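STING-associated CdnE c-di-GMP synthase (PDB 6WT8) probably synthesises the cyclic dinucleotide c-di-GMP from GTP, as a CD-NTase of a bacterial CBASS defence system in which this messenger is sensed by STING. Local coordinates at residues D46-I51 and H297-V302; R258-I263 and Q348-I353; E116-G121 and K204-M209; V198-Y203 and K217-Y222. All blocks are in the same frame, centred on the assembly; numbering follows the deposited sequence.

Contact 1 of 4, residues D46-I51 and H297-V302; sequences DVSIYI and HYLDLV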
# COMPACT_ATOMS: atom_id res chain seq x y z
N ASP A 46 -0.57 -21.46 -20.77
CA ASP A 46 0.36 -21.17 -19.69
C ASP A 46 0.49 -19.67 -19.46
O ASP A 46 0.52 -19.23 -18.30
CB ASP A 46 1.75 -21.76 -19.95
CG ASP A 46 1.80 -23.29 -19.78
OD1 ASP A 46 0.81 -23.90 -19.32
OD2 ASP A 46 2.86 -23.88 -20.12
N VAL A 47 0.52 -18.87 -20.53
CA VAL A 47 0.67 -17.41 -20.33
C VAL A 47 -0.55 -16.85 -19.59
O VAL A 47 -0.41 -16.02 -18.67
CB VAL A 47 0.92 -16.68 -21.67
CG1 VAL A 47 -0.12 -16.96 -22.76
CG2 VAL A 47 1.05 -15.16 -21.45
N SER A 48 -1.74 -17.31 -19.96
CA SER A 48 -2.96 -16.86 -19.27
C SER A 48 -2.95 -17.28 -17.80
O SER A 48 -3.35 -16.51 -16.92
CB SER A 48 -4.19 -17.41 -19.95
OG SER A 48 -5.29 -17.17 -19.08
N ILE A 49 -2.56 -18.53 -17.52
CA ILE A 49 -2.52 -18.96 -16.12
C ILE A 49 -1.53 -18.11 -15.31
O ILE A 49 -1.79 -17.73 -14.16
CB ILE A 49 -2.18 -20.46 -16.05
CG1 ILE A 49 -3.31 -21.24 -16.68
CG2 ILE A 49 -1.98 -20.90 -14.63
CD1 ILE A 49 -2.89 -22.70 -16.93
N TYR A 50 -0.38 -17.82 -15.90
CA TYR A 50 0.57 -16.94 -15.22
C TYR A 50 -0.07 -15.59 -14.92
O TYR A 50 0.12 -15.05 -13.82
CB TYR A 50 1.80 -16.75 -16.10
CG TYR A 50 2.78 -15.71 -15.57
CD1 TYR A 50 3.39 -15.87 -14.33
CD2 TYR A 50 3.07 -14.59 -16.32
CE1 TYR A 50 4.33 -14.89 -13.80
CE2 TYR A 50 4.01 -13.61 -15.82
CZ TYR A 50 4.60 -13.78 -14.58
OH TYR A 50 5.53 -12.87 -14.05
N ILE A 51 -0.71 -15.00 -15.91
CA ILE A 51 -1.37 -13.70 -15.69
C ILE A 51 -2.41 -13.81 -14.57
O ILE A 51 -2.46 -12.96 -13.65
CB ILE A 51 -2.01 -13.22 -17.00
CG1 ILE A 51 -0.94 -12.92 -18.04
CG2 ILE A 51 -2.92 -12.00 -16.73
CD1 ILE A 51 -1.51 -12.80 -19.46
N HIS A 297 -12.16 -7.51 -19.91
CA HIS A 297 -11.72 -8.83 -19.48
C HIS A 297 -10.28 -8.76 -18.97
O HIS A 297 -9.47 -7.92 -19.40
CB HIS A 297 -11.82 -9.75 -20.68
CG HIS A 297 -11.39 -11.18 -20.44
ND1 HIS A 297 -10.10 -11.64 -20.70
CD2 HIS A 297 -12.13 -12.27 -20.11
CE1 HIS A 297 -10.06 -12.94 -20.46
NE2 HIS A 297 -11.27 -13.35 -20.12
N TYR A 298 -9.93 -9.66 -18.04
CA TYR A 298 -8.61 -9.54 -17.38
C TYR A 298 -7.43 -9.59 -18.36
O TYR A 298 -6.44 -8.88 -18.14
CB TYR A 298 -8.45 -10.60 -16.28
CG TYR A 298 -8.19 -12.02 -16.76
CD1 TYR A 298 -9.25 -12.86 -17.16
CD2 TYR A 298 -6.89 -12.49 -16.90
CE1 TYR A 298 -8.99 -14.14 -17.66
CE2 TYR A 298 -6.63 -13.77 -17.40
CZ TYR A 298 -7.67 -14.59 -17.77
OH TYR A 298 -7.42 -15.85 -18.28
N LEU A 299 -7.52 -10.36 -19.46
CA LEU A 299 -6.39 -10.42 -20.39
C LEU A 299 -6.20 -9.07 -21.07
O LEU A 299 -5.07 -8.70 -21.39
CB LEU A 299 -6.58 -11.52 -21.44
CG LEU A 299 -6.48 -12.97 -20.88
CD1 LEU A 299 -6.84 -13.94 -21.96
CD2 LEU A 299 -5.07 -13.30 -20.37
N ASP A 300 -7.29 -8.35 -21.32
CA ASP A 300 -7.16 -7.07 -21.99
C ASP A 300 -6.55 -6.02 -21.07
O ASP A 300 -6.08 -4.99 -21.58
CB ASP A 300 -8.53 -6.60 -22.51
CG ASP A 300 -9.07 -7.49 -23.65
OD1 ASP A 300 -8.30 -8.26 -24.24
OD2 ASP A 300 -10.28 -7.45 -23.98
N LEU A 301 -6.52 -6.25 -19.75
CA LEU A 301 -5.83 -5.32 -18.86
C LEU A 301 -4.34 -5.28 -19.12
O LEU A 301 -3.69 -4.28 -18.76
CB LEU A 301 -6.05 -5.68 -17.39
CG LEU A 301 -7.51 -5.65 -16.96
CD1 LEU A 301 -7.64 -6.14 -15.51
CD2 LEU A 301 -8.12 -4.25 -17.10
N VAL A 302 -3.76 -6.37 -19.67
CA VAL A 302 -2.32 -6.35 -19.92
C VAL A 302 -2.00 -5.28 -20.95
O VAL A 302 -1.02 -4.55 -20.81
CB VAL A 302 -1.82 -7.73 -20.38
CG1 VAL A 302 -0.28 -7.72 -20.58
CG2 VAL A 302 -2.22 -8.77 -19.35
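Tyr298 and Ser48 join their two chain segments through a short hydrogen bond between side chains: the phenol OH donates to Ser48 OG over 2.6 Å. The serine oxygen lies in the plane of the ring, at its edge. Ser48 OG also bonds to the carbonyl of Glu43, which lacks a proton, so this small hydroxyl both receives from the tyrosine and gives to the backbone. With CG set between the backbone N and the carbonyl carbon (chi1 75°), the Tyr298 ring is directed at helix 46-56, and Leu299 CG of its own segment lies over one ring face, toward the rim and 3.5 Å above the plane. A phenylalanine in place of Tyr298 would probably leave Ser48 OG without its buried donor and loosen the tie to the helix.

The rest is apolar and centres on Ile51, whose two branches divide the work. CG2 meets the edge of the tyrosine ring at CD2, 4.0 Å away, while CD1 reaches Leu299 CD2 at 3.7 Å, the two side chains crossing at about a right angle. Val302 CG2 lies 4.1 Å from the same Ile51 CD1. Branched aliphatic residues suit this buried seam because they fill it without needing polar partners.

Around it, Ile51 and Val302 both touch Phe259 of helix 253-266, while Ile51 also packs on Ile353 and Leu357 of helix 336-360.

Contact 2 of 4, residues R258-I263 and Q348-I353; sequences RFLKNI and QELDSI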
# COMPACT_ATOMS: atom_id res chain seq x y z
N ARG A 258 -1.22 -6.06 -8.42
CA ARG A 258 -0.52 -7.30 -8.09
C ARG A 258 0.19 -7.86 -9.31
O ARG A 258 1.29 -8.41 -9.19
CB ARG A 258 -1.52 -8.31 -7.50
CG ARG A 258 -2.02 -7.83 -6.12
CD ARG A 258 -2.83 -8.91 -5.38
NE ARG A 258 -4.05 -9.13 -6.13
CZ ARG A 258 -5.29 -8.80 -5.77
NH1 ARG A 258 -5.69 -8.26 -4.60
NH2 ARG A 258 -6.24 -9.05 -6.64
N PHE A 259 -0.44 -7.77 -10.49
CA PHE A 259 0.21 -8.23 -11.72
C PHE A 259 1.51 -7.49 -11.94
O PHE A 259 2.54 -8.12 -12.16
CB PHE A 259 -0.74 -8.00 -12.90
CG PHE A 259 -0.19 -8.38 -14.24
CD1 PHE A 259 0.09 -9.67 -14.54
CD2 PHE A 259 -0.08 -7.44 -15.20
CE1 PHE A 259 0.61 -10.03 -15.81
CE2 PHE A 259 0.42 -7.79 -16.46
CZ PHE A 259 0.72 -9.09 -16.77
N LEU A 260 1.50 -6.15 -11.89
CA LEU A 260 2.75 -5.43 -12.18
C LEU A 260 3.82 -5.74 -11.12
O LEU A 260 5.02 -5.82 -11.44
CB LEU A 260 2.52 -3.91 -12.24
CG LEU A 260 1.97 -3.25 -13.49
CD1 LEU A 260 2.28 -1.72 -13.34
CD2 LEU A 260 2.62 -3.81 -14.76
N LYS A 261 3.42 -5.89 -9.85
CA LYS A 261 4.38 -6.25 -8.80
C LYS A 261 5.01 -7.61 -9.10
O LYS A 261 6.23 -7.78 -8.95
CB LYS A 261 3.70 -6.26 -7.43
CG LYS A 261 3.42 -4.89 -6.86
CD LYS A 261 2.86 -5.10 -5.45
CE LYS A 261 2.45 -3.84 -4.81
NZ LYS A 261 2.25 -4.21 -3.34
N ASN A 262 4.22 -8.57 -9.57
CA ASN A 262 4.77 -9.88 -9.90
C ASN A 262 5.71 -9.77 -11.10
O ASN A 262 6.75 -10.44 -11.12
CB ASN A 262 3.62 -10.87 -10.21
CG ASN A 262 3.15 -11.60 -8.93
OD1 ASN A 262 3.95 -12.30 -8.30
ND2 ASN A 262 1.89 -11.41 -8.51
N ILE A 263 5.31 -9.04 -12.14
CA ILE A 263 6.20 -8.88 -13.31
C ILE A 263 7.51 -8.26 -12.87
O ILE A 263 8.59 -8.70 -13.27
CB ILE A 263 5.53 -8.01 -14.39
CG1 ILE A 263 4.27 -8.67 -14.94
CG2 ILE A 263 6.50 -7.66 -15.54
CD1 ILE A 263 4.38 -10.08 -15.28
N GLN A 348 8.77 -3.85 -21.64
CA GLN A 348 9.24 -4.94 -22.50
C GLN A 348 8.67 -6.29 -22.07
O GLN A 348 8.31 -7.12 -22.92
CB GLN A 348 10.77 -4.95 -22.46
CG GLN A 348 11.39 -3.74 -23.19
CD GLN A 348 12.94 -3.59 -22.99
OE1 GLN A 348 13.54 -2.55 -23.33
NE2 GLN A 348 13.58 -4.63 -22.45
N GLU A 349 8.53 -6.53 -20.75
CA GLU A 349 7.91 -7.77 -20.31
C GLU A 349 6.47 -7.81 -20.75
O GLU A 349 6.00 -8.85 -21.23
CB GLU A 349 7.96 -7.93 -18.78
CG GLU A 349 9.39 -7.98 -18.19
CD GLU A 349 10.14 -9.23 -18.60
OE1 GLU A 349 9.50 -10.18 -19.13
OE2 GLU A 349 11.38 -9.24 -18.48
N LEU A 350 5.72 -6.71 -20.57
CA LEU A 350 4.31 -6.72 -21.02
C LEU A 350 4.21 -6.92 -22.53
O LEU A 350 3.29 -7.60 -23.00
CB LEU A 350 3.60 -5.41 -20.63
CG LEU A 350 3.56 -5.16 -19.14
CD1 LEU A 350 3.08 -3.74 -18.89
CD2 LEU A 350 2.56 -6.11 -18.54
N ASP A 351 5.14 -6.32 -23.31
CA ASP A 351 5.10 -6.53 -24.75
C ASP A 351 5.26 -8.01 -25.07
O ASP A 351 4.56 -8.56 -25.94
CB ASP A 351 6.24 -5.72 -25.36
CG ASP A 351 6.21 -5.66 -26.88
OD1 ASP A 351 5.12 -5.67 -27.48
OD2 ASP A 351 7.30 -5.53 -27.47
N SER A 352 6.22 -8.67 -24.41
CA SER A 352 6.40 -10.11 -24.64
C SER A 352 5.16 -10.91 -24.28
O SER A 352 4.81 -11.86 -24.97
CB SER A 352 7.55 -10.62 -23.80
OG SER A 352 8.76 -10.10 -24.31
N ILE A 353 4.56 -10.60 -23.14
CA ILE A 353 3.35 -11.32 -22.71
C ILE A 353 2.24 -11.15 -23.74
O ILE A 353 1.54 -12.11 -24.07
CB ILE A 353 2.90 -10.82 -21.33
CG1 ILE A 353 3.95 -11.25 -20.30
CG2 ILE A 353 1.51 -11.34 -20.97
CD1 ILE A 353 3.77 -10.65 -18.86
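Phe259 is the first residue of 258-263 to meet the other helix, its CE2 lying 3.4 Å from Leu350 CD2. The ring extends to the partner because CG is anti to the backbone N (chi1 178°), and its far corner CZ is 4.0 Å from Ile353 CD1; both methyl groups approach the ring obliquely. One residue on, Leu260 adds a looser touch, CD2 to Leu350 CD1, with the side chains at about a right angle. Leu350 thus spreads its two methyls over two neighbours of the first helix. These are crossing helices of the helical part of the protein: the axes of the short segments cross steeply, at 105°, which keeps the contact short, and pass 11.4 Å apart, a gap that bulky aliphatic and aromatic side chains span. A turn after Phe259 comes Ile263, whose CG1 covers a face of that ring near its rim. Its CD1 meets Ile353 CD1 tip to tip at 3.7 Å, while CG2 slides past Glu349 CB at 3.6 Å. Glu349 suits this border position: its methylene groups pack on the isoleucine, and the chain then bends (chi2 -67°), its carboxylate forming a salt bridge from OE1 to Lys3.

Contact 3 of 4, residues E116-G121 and K204-M209; sequences EFDHKG and KSVDFM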
# COMPACT_ATOMS: atom_id res chain seq x y z
N GLU A 116 0.51 16.62 16.33
CA GLU A 116 1.13 17.63 15.51
C GLU A 116 0.09 18.13 14.50
O GLU A 116 -0.86 17.42 14.18
CB GLU A 116 2.33 17.02 14.79
CG GLU A 116 3.42 16.45 15.75
CD GLU A 116 4.03 17.53 16.57
OE1 GLU A 116 4.43 18.55 15.99
OE2 GLU A 116 4.09 17.37 17.81
N PHE A 117 0.28 19.36 14.00
CA PHE A 117 -0.67 19.84 12.99
C PHE A 117 -0.05 21.00 12.22
O PHE A 117 0.93 21.61 12.66
CB PHE A 117 -2.03 20.26 13.60
CG PHE A 117 -1.97 21.47 14.50
CD1 PHE A 117 -1.55 21.35 15.80
CD2 PHE A 117 -2.40 22.71 14.03
CE1 PHE A 117 -1.51 22.47 16.64
CE2 PHE A 117 -2.38 23.83 14.86
CZ PHE A 117 -1.92 23.72 16.17
N ASP A 118 -0.65 21.30 11.06
CA ASP A 118 -0.23 22.42 10.22
C ASP A 118 -0.79 23.74 10.78
O ASP A 118 -1.90 24.17 10.43
CB ASP A 118 -0.69 22.17 8.78
CG ASP A 118 -0.10 23.14 7.80
OD1 ASP A 118 0.59 24.07 8.26
OD2 ASP A 118 -0.29 22.96 6.59
N HIS A 119 0.01 24.39 11.64
CA HIS A 119 -0.40 25.63 12.31
C HIS A 119 -0.62 26.72 11.29
O HIS A 119 -1.69 27.36 11.25
CB HIS A 119 0.69 26.11 13.28
CG HIS A 119 1.04 25.16 14.38
ND1 HIS A 119 1.44 23.86 14.16
CD2 HIS A 119 1.12 25.36 15.72
CE1 HIS A 119 1.72 23.29 15.32
NE2 HIS A 119 1.53 24.18 16.28
N LYS A 120 0.39 26.97 10.46
CA LYS A 120 0.30 28.07 9.52
C LYS A 120 -0.80 27.81 8.51
O LYS A 120 -1.53 28.74 8.12
CB LYS A 120 1.63 28.27 8.79
CG LYS A 120 2.84 28.66 9.63
CD LYS A 120 4.08 28.70 8.74
CE LYS A 120 5.32 29.15 9.51
NZ LYS A 120 5.12 30.52 10.07
N GLY A 121 -0.94 26.55 8.09
CA GLY A 121 -1.96 26.21 7.11
C GLY A 121 -3.37 26.37 7.65
O GLY A 121 -4.27 26.76 6.90
N LYS A 204 -2.05 16.37 11.81
CA LYS A 204 -3.28 16.87 11.19
C LYS A 204 -2.96 17.87 10.08
O LYS A 204 -2.50 18.99 10.36
CB LYS A 204 -4.19 17.52 12.24
CG LYS A 204 -4.66 16.53 13.28
CD LYS A 204 -5.54 17.21 14.37
CE LYS A 204 -5.71 16.21 15.54
NZ LYS A 204 -6.23 16.82 16.82
N SER A 205 -3.23 17.45 8.83
CA SER A 205 -3.08 18.36 7.70
C SER A 205 -4.29 19.28 7.58
O SER A 205 -5.31 19.08 8.21
CB SER A 205 -2.93 17.57 6.41
OG SER A 205 -4.15 16.89 6.15
N VAL A 206 -4.15 20.33 6.78
CA VAL A 206 -5.29 21.18 6.46
C VAL A 206 -6.41 20.36 5.82
O VAL A 206 -7.59 20.55 6.15
CB VAL A 206 -4.86 22.34 5.55
CG1 VAL A 206 -6.12 23.13 5.14
CG2 VAL A 206 -3.84 23.22 6.30
N ASP A 207 -6.07 19.44 4.91
CA ASP A 207 -7.14 18.65 4.29
C ASP A 207 -7.87 17.77 5.31
O ASP A 207 -9.11 17.61 5.23
CB ASP A 207 -6.57 17.83 3.13
CG ASP A 207 -6.38 18.66 1.85
OD1 ASP A 207 -7.00 19.74 1.70
OD2 ASP A 207 -5.60 18.20 1.01
N PHE A 208 -7.13 17.19 6.26
CA PHE A 208 -7.80 16.49 7.35
C PHE A 208 -8.69 17.46 8.15
O PHE A 208 -9.84 17.14 8.48
CB PHE A 208 -6.80 15.81 8.29
CG PHE A 208 -7.47 15.27 9.51
CD1 PHE A 208 -8.32 14.16 9.39
CD2 PHE A 208 -7.32 15.88 10.72
CE1 PHE A 208 -9.01 13.69 10.48
CE2 PHE A 208 -7.97 15.42 11.85
CZ PHE A 208 -8.83 14.31 11.74
N MSE A 209 -8.16 18.62 8.52
CA MSE A 209 -8.90 19.50 9.41
C MSE A 209 -10.13 20.08 8.70
O MSE A 209 -11.12 20.43 9.34
CB MSE A 209 -7.97 20.58 9.97
CG MSE A 209 -6.88 19.91 10.90
SE MSE A 209 -5.91 21.30 11.85
CE MSE A 209 -4.62 21.79 10.53
O HOH W 1 -1.48 20.74 5.65
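Phe117 and Lys204 form a parallel beta bridge at the ends of two neighbouring strands of the mixed sheet, and beyond it each segment turns into a helix with an N-cap residue, Asp118 or Ser205. Two backbone bonds make the bridge: Lys204 N gives to Glu116 O at 2.9 Å, and Asp118 N gives to Lys204 O at 3.0 Å. The CB atoms of Phe117 and Lys204 lie on the same side of the sheet. Past the strands, Val206 CG2 fits against Gly121 C at 3.5 Å and near Asp118 OD2. Glycine suits this spot, since a side chain there would run into the valine methyl. Met209, present as selenomethionine and bent at its last torsion, brings CE to the edge of the Phe117 ring, with SE oblique to it at 5.4 Å from the centroid, a Met-aromatic contact.

The Asp118 carboxylate then ties the two helix starts together. OD1 accepts the cap bond from Gly121 N, which approaches from above the carboxylate plane, and OD2 takes a proton from a water that in turn accepts from Val206 N. One aspartate therefore serves the first turns of both helices. Replacing Asp118 by an alanine would probably leave Gly121 N without its cap and the water without one of its anchors. On the other flank, His119 ND1 bonds to Phe117 O at 2.8 Å, and Phe117 CZ sits over the centre of the imidazole; Phe147 meets the phenylalanine edge-to-face. The second helix is capped within its own chain segment: Phe208 N points almost straight at Ser205 OG, 3.0 Å away with an angle of 168°.

Contact 4 of 4, residues V198-Y203 and K217-Y222; sequences VTATYY and KGIQIY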
# COMPACT_ATOMS: atom_id res chain seq x y z
N VAL A 198 4.88 -0.28 15.27
CA VAL A 198 5.32 1.09 14.99
C VAL A 198 4.67 2.00 16.02
O VAL A 198 3.49 1.86 16.31
CB VAL A 198 4.88 1.44 13.56
CG1 VAL A 198 5.30 2.82 13.16
CG2 VAL A 198 5.49 0.39 12.60
N THR A 199 5.46 2.94 16.56
CA THR A 199 5.00 3.93 17.53
C THR A 199 5.09 5.30 16.87
O THR A 199 6.15 5.66 16.33
CB THR A 199 5.83 3.86 18.80
OG1 THR A 199 5.82 2.51 19.29
CG2 THR A 199 5.35 4.84 19.87
N ALA A 200 4.00 6.06 16.93
CA ALA A 200 3.91 7.31 16.20
C ALA A 200 3.02 8.29 16.93
O ALA A 200 2.31 7.94 17.88
CB ALA A 200 3.34 7.04 14.81
N THR A 201 3.05 9.54 16.48
CA THR A 201 2.00 10.48 16.86
C THR A 201 1.24 10.92 15.61
O THR A 201 1.68 10.68 14.49
CB THR A 201 2.63 11.67 17.60
OG1 THR A 201 1.58 12.50 18.15
CG2 THR A 201 3.48 12.50 16.66
N TYR A 202 0.08 11.54 15.80
CA TYR A 202 -0.67 12.02 14.63
C TYR A 202 -0.12 13.33 14.11
O TYR A 202 0.43 14.15 14.83
CB TYR A 202 -2.14 12.27 14.98
CG TYR A 202 -2.98 11.07 15.17
CD1 TYR A 202 -3.19 10.20 14.13
CD2 TYR A 202 -3.54 10.80 16.44
CE1 TYR A 202 -4.01 9.06 14.27
CE2 TYR A 202 -4.34 9.67 16.61
CZ TYR A 202 -4.57 8.82 15.53
OH TYR A 202 -5.38 7.68 15.64
N TYR A 203 -0.40 13.55 12.82
CA TYR A 203 -0.22 14.85 12.20
C TYR A 203 -1.50 15.20 11.47
O TYR A 203 -1.97 14.44 10.60
CB TYR A 203 0.96 14.84 11.22
CG TYR A 203 1.14 16.17 10.52
CD1 TYR A 203 1.89 17.16 11.10
CD2 TYR A 203 0.56 16.39 9.28
CE1 TYR A 203 2.08 18.40 10.47
CE2 TYR A 203 0.71 17.63 8.64
CZ TYR A 203 1.49 18.61 9.24
OH TYR A 203 1.68 19.85 8.62
N LYS A 217 -5.76 11.38 8.23
CA LYS A 217 -4.85 11.64 9.34
C LYS A 217 -3.47 11.06 9.06
O LYS A 217 -3.35 9.93 8.57
CB LYS A 217 -5.40 11.02 10.63
CG LYS A 217 -6.67 11.63 11.10
CD LYS A 217 -7.11 11.10 12.47
CE LYS A 217 -6.12 11.54 13.51
NZ LYS A 217 -6.50 12.63 14.46
N GLY A 218 -2.42 11.85 9.34
CA GLY A 218 -1.06 11.43 9.11
C GLY A 218 -0.43 10.90 10.38
O GLY A 218 -0.96 11.08 11.49
N ILE A 219 0.68 10.19 10.20
CA ILE A 219 1.48 9.81 11.36
C ILE A 219 2.91 10.28 11.18
O ILE A 219 3.45 10.39 10.08
CB ILE A 219 1.45 8.29 11.63
CG1 ILE A 219 1.98 7.47 10.42
CG2 ILE A 219 0.01 7.85 12.02
CD1 ILE A 219 2.06 5.98 10.73
N GLN A 220 3.55 10.52 12.33
CA GLN A 220 4.99 10.81 12.40
C GLN A 220 5.57 9.76 13.33
O GLN A 220 5.30 9.76 14.54
CB GLN A 220 5.27 12.24 12.90
CG GLN A 220 4.82 13.29 11.88
CD GLN A 220 5.31 14.67 12.19
OE1 GLN A 220 4.53 15.51 12.66
NE2 GLN A 220 6.62 14.95 11.96
N ILE A 221 6.33 8.85 12.74
CA ILE A 221 6.84 7.68 13.45
C ILE A 221 8.01 8.05 14.34
O ILE A 221 8.95 8.74 13.92
CB ILE A 221 7.24 6.62 12.42
CG1 ILE A 221 5.95 6.12 11.76
CG2 ILE A 221 7.93 5.41 13.07
CD1 ILE A 221 6.20 5.22 10.51
N TYR A 222 8.01 7.52 15.58
CA TYR A 222 9.11 7.75 16.52
C TYR A 222 10.32 6.87 16.24
O TYR A 222 10.19 5.65 16.12
CB TYR A 222 8.60 7.48 17.93
CG TYR A 222 9.68 7.73 18.99
CD1 TYR A 222 10.16 8.99 19.23
CD2 TYR A 222 10.22 6.68 19.71
CE1 TYR A 222 11.15 9.24 20.19
CE2 TYR A 222 11.20 6.91 20.68
CZ TYR A 222 11.67 8.19 20.88
OH TYR A 222 12.64 8.43 21.86
O HOH W 2 8.32 3.34 16.06
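Gln220, Tyr202 and Tyr203 give up the most surface where strand 218-221 lies antiparallel against strand 192-204 in the mixed sheet, which probably corresponds to the nucleotidyltransferase core of CD-NTases. Gln220 faces Thr201 in a hydrogen-bonded pair, Thr201 N giving to Gln220 O and Gln220 N to Thr201 O at 2.9 Å. Their side chains run side by side on the face that Tyr203 shares. The extended glutamine carries OE1 to Tyr203 CD1 at 3.5 Å, its amide standing almost perpendicular to the ring (83°), while NE2 is held by Asn230 O. A long amide suits this place, packing with its methylenes and still satisfying a backbone carbonyl.

Tyr202 turns off the other way. Lys217 doubles back at chi3 and chi4, which lays CE over one face of the ring, 3.2 Å above its plane and toward the rim. NZ stands 3.9 Å from the ring centroid, 11° off the normal, a cation-pi contact in which the electron-rich phenol face probably steadies the ammonium. Gly218 O lies in the ring plane at the edge, and Tyr202 OH bonds to Asp86.

Tyr203 completes the ladder, pairing with Gly218 through Tyr203 N to Gly218 O and Gly218 N to Tyr203 O; a CB on that glycine would sit tightly against Tyr203 O. On the face opposite Gln220, Ala200 is small enough to let Ile219 and Ile221 close in, its CB 3.9 Å from Ile219 CB. At the far end of the ladder, Ile221 CG1 packs on Val198 CG1 at 3.6 Å.

The four contacts form two groups on opposite sides of the chain's centre. Contacts 1 and 2, with centres about 10 Å apart, touch each other: Ile51 meets Ile353 and Val302 meets Leu350, so helices 46-56, 253-266, 300-314 and 336-360 pack as one helical unit. Contacts 3 and 4, about 14 Å apart, share the mixed sheet; strand 192-204 leads through helix 206-211 to strand 218-221, and Asp118 CB lies 3.3 Å from Tyr203 OH. The centres of contacts 1 and 3 are about 44 Å apart. Along the chain, 46-51 precedes the sheet segments and the other helical segments follow them, so the helical unit joins residues from both sides of the sheet in sequence.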